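Local atomic coordinates of acetyltransferase, GNAT family (Streptococcus agalactiae 2603V/R, PDB entry 2Q7B), a protein that belongs to the GNAT family and probably transfers an acetyl group to an amino group of a substrate not yet identified. Residues E63-I75 with I86-K100. Numbering follows the deposited sequence.
Sequences ENYYQNRKGQFWI and IALLRIDDKTAVLKK
Arg-69 O is gripped by two waters that tie it to Arg-90: each donates to Arg-69 O and accepts from Arg-90, one from N, the other from NH1, bridging the loop before strand 72-78 to the end of strand 81-90, just past the last direct pair, Gln-72 with Leu-88. That pairing belongs to the antiparallel hairpin of strands 72-78 and 81-90 in the mixed sheet of the GNAT fold. Its shortest bond, Trp-74 N to Ile-86 O at 2.7 Å, has a C=O...N angle of 177°, nearly in line with the carbonyl. Gly-71, with no side chain, lets its CA come within 3.2 Å of Leu-88 O. On the face carrying Trp-74, the indole rim, at CE3, meets Ile-86 CG2 at 3.5 Å; helix 114-128 packs on this side, Phe-125 meeting the indole edge-to-face. On the other face, small Ala-87 leaves room for aromatic rings: its CB touches Phe-73 CD2 (3.5 Å) and Tyr-66 CE1 (3.6 Å). Phe-73 and Tyr-65 cover opposite faces of the Tyr-66 ring, while the Tyr-66 hydroxyl is hydrogen-bonded to Asp-58. Beyond, Arg-69 bends at chi3 (-64°) and holds Tyr-65 O side-on with NE and NH2, which lays NH2 over the centre of the Tyr-65 ring, 3.4 Å above its plane. Leu-89 CD1 approaches that ring obliquely, 3.7 Å from Tyr-65 CE1.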
ATOM      1  N   GLU A  63      -7.207  12.969   2.569  1.00 36.02           N
ATOM      2  CA  GLU A  63      -7.624  14.363   2.687  1.00 39.85           C
ATOM      3  C   GLU A  63      -8.915  14.651   1.910  1.00 37.34           C
ATOM      4  O   GLU A  63      -9.838  15.246   2.438  1.00 39.20           O
ATOM      5  CB  GLU A  63      -6.485  15.311   2.275  1.00 38.29           C
ATOM      6  CG  GLU A  63      -6.795  16.795   2.475  1.00 49.64           C
ATOM      7  CD  GLU A  63      -5.629  17.736   2.116  1.00 49.26           C
ATOM      8  OE1 GLU A  63      -4.505  17.252   1.842  1.00 61.60           O
ATOM      9  OE2 GLU A  63      -5.857  18.971   2.120  1.00 64.66           O
ATOM     10  N   ASN A  64      -8.989  14.208   0.671  1.00 37.00           N
ATOM     11  CA  ASN A  64     -10.171  14.453  -0.130  1.00 38.27           C
ATOM     12  C   ASN A  64     -11.363  13.603   0.241  1.00 36.42           C
ATOM     13  O   ASN A  64     -12.479  14.073   0.193  1.00 37.27           O
ATOM     14  CB  ASN A  64      -9.868  14.237  -1.609  1.00 38.63           C
ATOM     15  CG  ASN A  64      -8.968  15.315  -2.183  1.00 46.26           C
ATOM     16  OD1 ASN A  64      -8.602  16.274  -1.502  1.00 56.38           O
ATOM     17  ND2 ASN A  64      -8.616  15.166  -3.450  1.00 55.07           N
ATOM     18  N   TYR A  65     -11.119  12.353   0.616  1.00 37.41           N
ATOM     19  CA  TYR A  65     -12.194  11.414   0.876  1.00 35.76           C
ATOM     20  C   TYR A  65     -12.791  11.627   2.253  1.00 35.11           C
ATOM     21  O   TYR A  65     -13.998  11.618   2.405  1.00 32.17           O
ATOM     22  CB  TYR A  65     -11.672   9.997   0.693  1.00 37.66           C
ATOM     23  CG  TYR A  65     -12.723   8.919   0.701  1.00 36.33           C
ATOM     24  CD1 TYR A  65     -13.187   8.385   1.906  1.00 39.47           C
ATOM     25  CD2 TYR A  65     -13.211   8.393  -0.494  1.00 40.17           C
ATOM     26  CE1 TYR A  65     -14.115   7.384   1.928  1.00 42.73           C
ATOM     27  CE2 TYR A  65     -14.168   7.394  -0.479  1.00 39.02           C
ATOM     28  CZ  TYR A  65     -14.607   6.900   0.730  1.00 41.90           C
ATOM     29  OH  TYR A  65     -15.540   5.901   0.781  1.00 51.96           O
ATOM     30  N   TYR A  66     -11.942  11.813   3.260  1.00 35.20           N
ATOM     31  CA  TYR A  66     -12.406  11.984   4.638  1.00 33.76           C
ATOM     32  C   TYR A  66     -12.418  13.433   5.099  1.00 34.24           C
ATOM     33  O   TYR A  66     -13.466  13.990   5.393  1.00 32.10           O
ATOM     34  CB  TYR A  66     -11.528  11.165   5.621  1.00 33.61           C
ATOM     35  CG  TYR A  66     -11.625   9.676   5.419  1.00 31.42           C
ATOM     36  CD1 TYR A  66     -12.667   8.954   5.963  1.00 27.66           C
ATOM     37  CD2 TYR A  66     -10.706   9.000   4.638  1.00 32.36           C
ATOM     38  CE1 TYR A  66     -12.778   7.576   5.769  1.00 33.72           C
ATOM     39  CE2 TYR A  66     -10.799   7.629   4.445  1.00 33.35           C
ATOM     40  CZ  TYR A  66     -11.842   6.927   5.014  1.00 35.82           C
ATOM     41  OH  TYR A  66     -11.939   5.576   4.788  1.00 39.52           O
ATOM     42  N   GLN A  67     -11.236  14.036   5.115  1.00 33.66           N
ATOM     43  CA  GLN A  67     -11.035  15.329   5.754  1.00 33.64           C
ATOM     44  C   GLN A  67     -11.718  16.528   5.116  1.00 33.13           C
ATOM     45  O   GLN A  67     -12.200  17.389   5.831  1.00 33.03           O
ATOM     46  CB  GLN A  67      -9.535  15.565   5.958  1.00 32.50           C
ATOM     47  CG  GLN A  67      -8.914  14.504   6.874  1.00 32.08           C
ATOM     48  CD  GLN A  67      -7.404  14.592   6.951  1.00 35.01           C
ATOM     49  OE1 GLN A  67      -6.738  14.871   5.949  1.00 37.20           O
ATOM     50  NE2 GLN A  67      -6.853  14.325   8.133  1.00 31.66           N
ATOM     51  N   ASN A  68     -11.773  16.575   3.789  1.00 34.88           N
ATOM     52  CA  ASN A  68     -12.425  17.668   3.086  1.00 35.70           C
ATOM     53  C   ASN A  68     -13.937  17.513   3.015  1.00 35.44           C
ATOM     54  O   ASN A  68     -14.614  18.420   2.558  1.00 37.15           O
ATOM     55  CB  ASN A  68     -11.843  17.837   1.676  1.00 36.76           C
ATOM     56  CG  ASN A  68     -10.394  18.326   1.693  1.00 41.53           C
ATOM     57  OD1 ASN A  68      -9.880  18.783   2.722  1.00 42.07           O
ATOM     58  ND2 ASN A  68      -9.739  18.245   0.544  1.00 47.97           N
ATOM     59  N   ARG A  69     -14.466  16.378   3.468  1.00 34.20           N
ATOM     60  CA  ARG A  69     -15.903  16.140   3.442  1.00 33.69           C
ATOM     61  C   ARG A  69     -16.477  15.944   4.837  1.00 32.07           C
ATOM     62  O   ARG A  69     -17.315  15.085   5.035  1.00 33.73           O
ATOM     63  CB  ARG A  69     -16.208  14.929   2.554  1.00 34.26           C
ATOM     64  CG  ARG A  69     -15.702  15.087   1.119  1.00 35.03           C
ATOM     65  CD  ARG A  69     -16.321  14.034   0.213  1.00 37.96           C
ATOM     66  NE  ARG A  69     -15.932  12.675   0.593  1.00 45.91           N
ATOM     67  CZ  ARG A  69     -16.514  11.555   0.145  1.00 49.96           C
ATOM     68  NH1 ARG A  69     -17.528  11.603  -0.713  1.00 54.39           N
ATOM     69  NH2 ARG A  69     -16.085  10.361   0.557  1.00 42.06           N
ATOM     70  N   LYS A  70     -16.013  16.748   5.797  1.00 32.53           N
ATOM     71  CA  LYS A  70     -16.499  16.745   7.188  1.00 32.30           C
ATOM     72  C   LYS A  70     -16.302  15.426   7.950  1.00 32.77           C
ATOM     73  O   LYS A  70     -16.984  15.146   8.952  1.00 30.98           O
ATOM     74  CB  LYS A  70     -17.959  17.202   7.238  1.00 34.41           C
ATOM     75  CG  LYS A  70     -18.155  18.602   6.691  1.00 35.29           C
ATOM     76  CD  LYS A  70     -19.627  18.954   6.606  1.00 41.36           C
ATOM     77  CE  LYS A  70     -19.831  20.286   5.935  1.00 45.41           C
ATOM     78  NZ  LYS A  70     -21.272  20.487   5.571  1.00 50.07           N
ATOM     79  N   GLY A  71     -15.351  14.626   7.477  1.00 30.18           N
ATOM     80  CA  GLY A  71     -15.003  13.391   8.130  1.00 30.95           C
ATOM     81  C   GLY A  71     -13.617  13.607   8.710  1.00 31.52           C
ATOM     82  O   GLY A  71     -13.125  14.729   8.784  1.00 29.34           O
ATOM     83  N   GLN A  72     -12.976  12.531   9.112  1.00 31.18           N
ATOM     84  CA  GLN A  72     -11.667  12.650   9.687  1.00 33.18           C
ATOM     85  C   GLN A  72     -10.998  11.283   9.653  1.00 32.90           C
ATOM     86  O   GLN A  72     -11.656  10.256   9.439  1.00 32.56           O
ATOM     87  CB  GLN A  72     -11.781  13.277  11.094  1.00 33.28           C
ATOM     88  CG  GLN A  72     -10.482  13.729  11.723  1.00 39.38           C
ATOM     89  CD  GLN A  72      -9.640  14.551  10.787  1.00 35.26           C
ATOM     90  OE1 GLN A  72      -8.756  14.016  10.113  1.00 33.50           O
ATOM     91  NE2 GLN A  72      -9.938  15.827  10.688  1.00 32.68           N
ATOM     92  N   PHE A  73      -9.675  11.290   9.765  1.00 35.48           N
ATOM     93  CA  PHE A  73      -8.872  10.082   9.753  1.00 33.75           C
ATOM     94  C   PHE A  73      -7.770  10.282  10.781  1.00 34.29           C
ATOM     95  O   PHE A  73      -7.024  11.249  10.700  1.00 34.11           O
ATOM     96  CB  PHE A  73      -8.282   9.816   8.361  1.00 35.23           C
ATOM     97  CG  PHE A  73      -7.807   8.390   8.158  1.00 33.02           C
ATOM     98  CD1 PHE A  73      -6.677   7.908   8.808  1.00 35.15           C
ATOM     99  CD2 PHE A  73      -8.485   7.535   7.304  1.00 34.88           C
ATOM    100  CE1 PHE A  73      -6.258   6.588   8.625  1.00 35.31           C
ATOM    101  CE2 PHE A  73      -8.070   6.241   7.111  1.00 32.91           C
ATOM    102  CZ  PHE A  73      -6.957   5.758   7.787  1.00 35.35           C
ATOM    103  N   TRP A  74      -7.674   9.370  11.753  1.00 34.04           N
ATOM    104  CA  TRP A  74      -6.650   9.464  12.784  1.00 34.07           C
ATOM    105  C   TRP A  74      -5.654   8.320  12.727  1.00 34.25           C
ATOM    106  O   TRP A  74      -6.002   7.184  12.429  1.00 34.91           O
ATOM    107  CB  TRP A  74      -7.263   9.451  14.188  1.00 34.29           C
ATOM    108  CG  TRP A  74      -8.205  10.590  14.500  1.00 35.64           C
ATOM    109  CD1 TRP A  74      -7.889  11.778  15.088  1.00 36.48           C
ATOM    110  CD2 TRP A  74      -9.617  10.634  14.244  1.00 35.14           C
ATOM    111  NE1 TRP A  74      -9.007  12.549  15.225  1.00 36.19           N
ATOM    112  CE2 TRP A  74     -10.084  11.876  14.720  1.00 36.16           C
ATOM    113  CE3 TRP A  74     -10.534   9.737  13.663  1.00 31.66           C
ATOM    114  CZ2 TRP A  74     -11.425  12.253  14.635  1.00 33.82           C
ATOM    115  CZ3 TRP A  74     -11.858  10.099  13.592  1.00 33.64           C
ATOM    116  CH2 TRP A  74     -12.296  11.357  14.073  1.00 36.34           C
ATOM    117  N   ILE A  75      -4.419   8.636  13.073  1.00 33.66           N
ATOM    118  CA  ILE A  75      -3.389   7.622  13.212  1.00 34.73           C
ATOM    119  C   ILE A  75      -2.799   7.657  14.633  1.00 33.15           C
ATOM    120  O   ILE A  75      -2.616   8.722  15.218  1.00 31.77           O
ATOM    121  CB  ILE A  75      -2.252   7.746  12.146  1.00 33.05           C
ATOM    122  CG1 ILE A  75      -1.671   9.177  12.138  1.00 34.47           C
ATOM    123  CG2 ILE A  75      -2.752   7.297  10.769  1.00 34.16           C
ATOM    124  CD1 ILE A  75      -0.503   9.376  11.191  1.00 40.24           C
ATOM    125  N   ILE A  86      -8.090   4.971  12.866  1.00 35.02           N
ATOM    126  CA  ILE A  86      -9.543   4.987  12.868  1.00 32.66           C
ATOM    127  C   ILE A  86      -9.997   6.170  11.988  1.00 34.13           C
ATOM    128  O   ILE A  86      -9.293   7.156  11.868  1.00 33.42           O
ATOM    129  CB  ILE A  86     -10.153   5.046  14.275  1.00 34.36           C
ATOM    130  CG1 ILE A  86     -11.613   4.572  14.236  1.00 34.17           C
ATOM    131  CG2 ILE A  86     -10.035   6.441  14.879  1.00 35.28           C
ATOM    132  CD1 ILE A  86     -12.213   4.335  15.626  1.00 35.71           C
ATOM    133  N   ALA A  87     -11.166   6.051  11.371  1.00 33.01           N
ATOM    134  CA  ALA A  87     -11.675   7.086  10.486  1.00 33.74           C
ATOM    135  C   ALA A  87     -13.154   7.256  10.677  1.00 32.77           C
ATOM    136  O   ALA A  87     -13.859   6.310  11.041  1.00 32.85           O
ATOM    137  CB  ALA A  87     -11.409   6.709   9.030  1.00 34.62           C
ATOM    138  N   LEU A  88     -13.606   8.473  10.430  1.00 32.81           N
ATOM    139  CA  LEU A  88     -15.011   8.815  10.452  1.00 34.07           C
ATOM    140  C   LEU A  88     -15.363   9.322   9.069  1.00 32.69           C
ATOM    141  O   LEU A  88     -14.699  10.221   8.550  1.00 32.84           O
ATOM    142  CB  LEU A  88     -15.318   9.880  11.524  1.00 33.34           C
ATOM    143  CG  LEU A  88     -16.781  10.306  11.679  1.00 35.23           C
ATOM    144  CD1 LEU A  88     -17.079  10.772  13.083  1.00 39.66           C
ATOM    145  CD2 LEU A  88     -17.214  11.375  10.657  1.00 38.80           C
ATOM    146  N   LEU A  89     -16.413   8.735   8.481  1.00 33.24           N
ATOM    147  CA  LEU A  89     -16.945   9.146   7.182  1.00 34.08           C
ATOM    148  C   LEU A  89     -18.336   9.700   7.405  1.00 32.87           C
ATOM    149  O   LEU A  89     -19.199   9.004   7.913  1.00 33.63           O
ATOM    150  CB  LEU A  89     -17.016   7.946   6.210  1.00 33.36           C
ATOM    151  CG  LEU A  89     -17.584   8.216   4.811  1.00 34.79           C
ATOM    152  CD1 LEU A  89     -16.649   9.121   3.996  1.00 33.90           C
ATOM    153  CD2 LEU A  89     -17.831   6.908   4.040  1.00 35.71           C
ATOM    154  N   ARG A  90     -18.562  10.958   7.035  1.00 34.51           N
ATOM    155  CA  ARG A  90     -19.887  11.555   7.158  1.00 33.59           C
ATOM    156  C   ARG A  90     -20.791  11.052   6.026  1.00 35.54           C
ATOM    157  O   ARG A  90     -20.410  11.091   4.854  1.00 35.99           O
ATOM    158  CB  ARG A  90     -19.816  13.090   7.104  1.00 33.27           C
ATOM    159  CG  ARG A  90     -21.175  13.759   7.034  1.00 34.32           C
ATOM    160  CD  ARG A  90     -21.096  15.252   6.911  1.00 36.24           C
ATOM    161  NE  ARG A  90     -22.445  15.797   6.780  1.00 41.14           N
ATOM    162  CZ  ARG A  90     -23.122  15.916   5.635  1.00 36.13           C
ATOM    163  NH1 ARG A  90     -22.615  15.525   4.477  1.00 38.99           N
ATOM    164  NH2 ARG A  90     -24.343  16.411   5.656  1.00 38.48           N
ATOM    165  N   ILE A  91     -21.968  10.553   6.401  1.00 35.25           N
ATOM    166  CA  ILE A  91     -23.003  10.141   5.447  1.00 35.85           C
ATOM    167  C   ILE A  91     -23.972  11.306   5.282  1.00 35.43           C
ATOM    168  O   ILE A  91     -24.293  11.698   4.164  1.00 35.13           O
ATOM    169  CB  ILE A  91     -23.749   8.868   5.911  1.00 35.54           C
ATOM    170  CG1 ILE A  91     -22.764   7.704   6.040  1.00 33.41           C
ATOM    171  CG2 ILE A  91     -24.889   8.530   4.952  1.00 39.31           C
ATOM    172  CD1 ILE A  91     -21.901   7.466   4.788  1.00 35.43           C
ATOM    173  N   ASP A  92     -24.415  11.862   6.404  1.00 35.98           N
ATOM    174  CA  ASP A  92     -25.307  13.026   6.420  1.00 35.75           C
ATOM    175  C   ASP A  92     -25.160  13.708   7.776  1.00 34.96           C
ATOM    176  O   ASP A  92     -24.329  13.280   8.562  1.00 35.51           O
ATOM    177  CB  ASP A  92     -26.750  12.622   6.079  1.00 36.38           C
ATOM    178  CG  ASP A  92     -27.317  11.551   7.001  1.00 36.82           C
ATOM    179  OD1 ASP A  92     -27.184  11.641   8.238  1.00 44.64           O
ATOM    180  OD2 ASP A  92     -27.949  10.619   6.473  1.00 42.42           O
ATOM    181  N   ASP A  93     -25.940  14.760   8.055  1.00 35.95           N
ATOM    182  CA  ASP A  93     -25.842  15.494   9.340  1.00 34.94           C
ATOM    183  C   ASP A  93     -26.007  14.630  10.593  1.00 34.86           C
ATOM    184  O   ASP A  93     -25.474  14.975  11.664  1.00 34.50           O
ATOM    185  CB  ASP A  93     -26.889  16.610   9.412  1.00 36.08           C
ATOM    186  CG  ASP A  93     -26.596  17.778   8.481  1.00 38.77           C
ATOM    187  OD1 ASP A  93     -25.460  17.916   7.982  1.00 39.73           O
ATOM    188  OD2 ASP A  93     -27.519  18.596   8.290  1.00 47.13           O
ATOM    189  N   LYS A  94     -26.747  13.526  10.450  1.00 34.56           N
ATOM    190  CA  LYS A  94     -27.062  12.612  11.543  1.00 34.01           C
ATOM    191  C   LYS A  94     -26.233  11.344  11.619  1.00 34.80           C
ATOM    192  O   LYS A  94     -25.997  10.842  12.707  1.00 35.72           O
ATOM    193  CB  LYS A  94     -28.531  12.198  11.434  1.00 37.58           C
ATOM    194  N   THR A  95     -25.776  10.838  10.479  1.00 34.89           N
ATOM    195  CA  THR A  95     -25.086   9.552  10.422  1.00 34.48           C
ATOM    196  C   THR A  95     -23.646   9.596   9.930  1.00 32.31           C
ATOM    197  O   THR A  95     -23.327  10.279   8.967  1.00 32.59           O
ATOM    198  CB  THR A  95     -25.879   8.597   9.501  1.00 36.19           C
ATOM    199  OG1 THR A  95     -27.193   8.439  10.037  1.00 40.97           O
ATOM    200  CG2 THR A  95     -25.222   7.221   9.385  1.00 36.87           C
ATOM    201  N   ALA A  96     -22.789   8.857  10.621  1.00 32.41           N
ATOM    202  CA  ALA A  96     -21.396   8.684  10.235  1.00 33.40           C
ATOM    203  C   ALA A  96     -21.049   7.205  10.306  1.00 33.22           C
ATOM    204  O   ALA A  96     -21.669   6.450  11.054  1.00 33.14           O
ATOM    205  CB  ALA A  96     -20.496   9.482  11.130  1.00 33.87           C
ATOM    206  N   VAL A  97     -20.077   6.796   9.504  1.00 32.12           N
ATOM    207  CA  VAL A  97     -19.588   5.433   9.484  1.00 33.17           C
ATOM    208  C   VAL A  97     -18.210   5.423  10.151  1.00 34.36           C
ATOM    209  O   VAL A  97     -17.400   6.306   9.916  1.00 33.01           O
ATOM    210  CB  VAL A  97     -19.420   4.900   8.022  1.00 34.61           C
ATOM    211  CG1 VAL A  97     -18.997   3.422   8.004  1.00 34.64           C
ATOM    212  CG2 VAL A  97     -20.711   5.075   7.241  1.00 33.88           C
ATOM    213  N   LEU A  98     -17.975   4.420  10.994  1.00 35.31           N
ATOM    214  CA  LEU A  98     -16.683   4.188  11.632  1.00 34.39           C
ATOM    215  C   LEU A  98     -15.968   3.193  10.707  1.00 33.31           C
ATOM    216  O   LEU A  98     -16.470   2.094  10.469  1.00 33.95           O
ATOM    217  CB  LEU A  98     -16.891   3.638  13.046  1.00 36.01           C
ATOM    218  CG  LEU A  98     -15.663   3.485  13.958  1.00 36.02           C
ATOM    219  CD1 LEU A  98     -16.083   3.494  15.424  1.00 40.52           C
ATOM    220  CD2 LEU A  98     -14.862   2.252  13.618  1.00 35.94           C
ATOM    221  N   LYS A  99     -14.828   3.612  10.154  1.00 33.21           N
ATOM    222  CA  LYS A  99     -14.074   2.837   9.179  1.00 36.07           C
ATOM    223  C   LYS A  99     -12.603   2.793   9.527  1.00 33.30           C
ATOM    224  O   LYS A  99     -12.131   3.551  10.369  1.00 34.35           O
ATOM    225  CB  LYS A  99     -14.150   3.519   7.797  1.00 37.72           C
ATOM    226  CG  LYS A  99     -15.496   3.517   7.114  1.00 42.86           C
ATOM    227  CD  LYS A  99     -15.465   4.311   5.812  1.00 42.12           C
ATOM    228  CE  LYS A  99     -14.618   3.682   4.705  1.00 42.20           C
ATOM    229  NZ  LYS A  99     -15.122   2.356   4.336  1.00 51.33           N
ATOM    230  N   LYS A 100     -11.896   1.907   8.829  1.00 32.86           N
ATOM    231  CA  LYS A 100     -10.461   1.749   8.916  1.00 33.34           C
ATOM    232  C   LYS A 100      -9.939   1.723  10.343  1.00 35.03           C
ATOM    233  O   LYS A 100      -8.960   2.384  10.661  1.00 33.73           O
ATOM    234  CB  LYS A 100      -9.776   2.831   8.097  1.00 34.56           C
ATOM    235  CG  LYS A 100     -10.222   2.873   6.625  1.00 35.97           C
ATOM    236  CD  LYS A 100     -10.033   1.545   5.896  1.00 41.04           C
ATOM    237  CE  LYS A 100     -10.590   1.593   4.485  1.00 37.92           C
ATOM    238  NZ  LYS A 100     -11.229   0.297   4.127  1.00 40.41           N
TER
HETATM  239  O   HOH W   1     -16.549  12.196   5.314  1.00 36.44           O
HETATM  240  O   HOH W   2     -19.813  14.811   3.550  1.00 46.24           O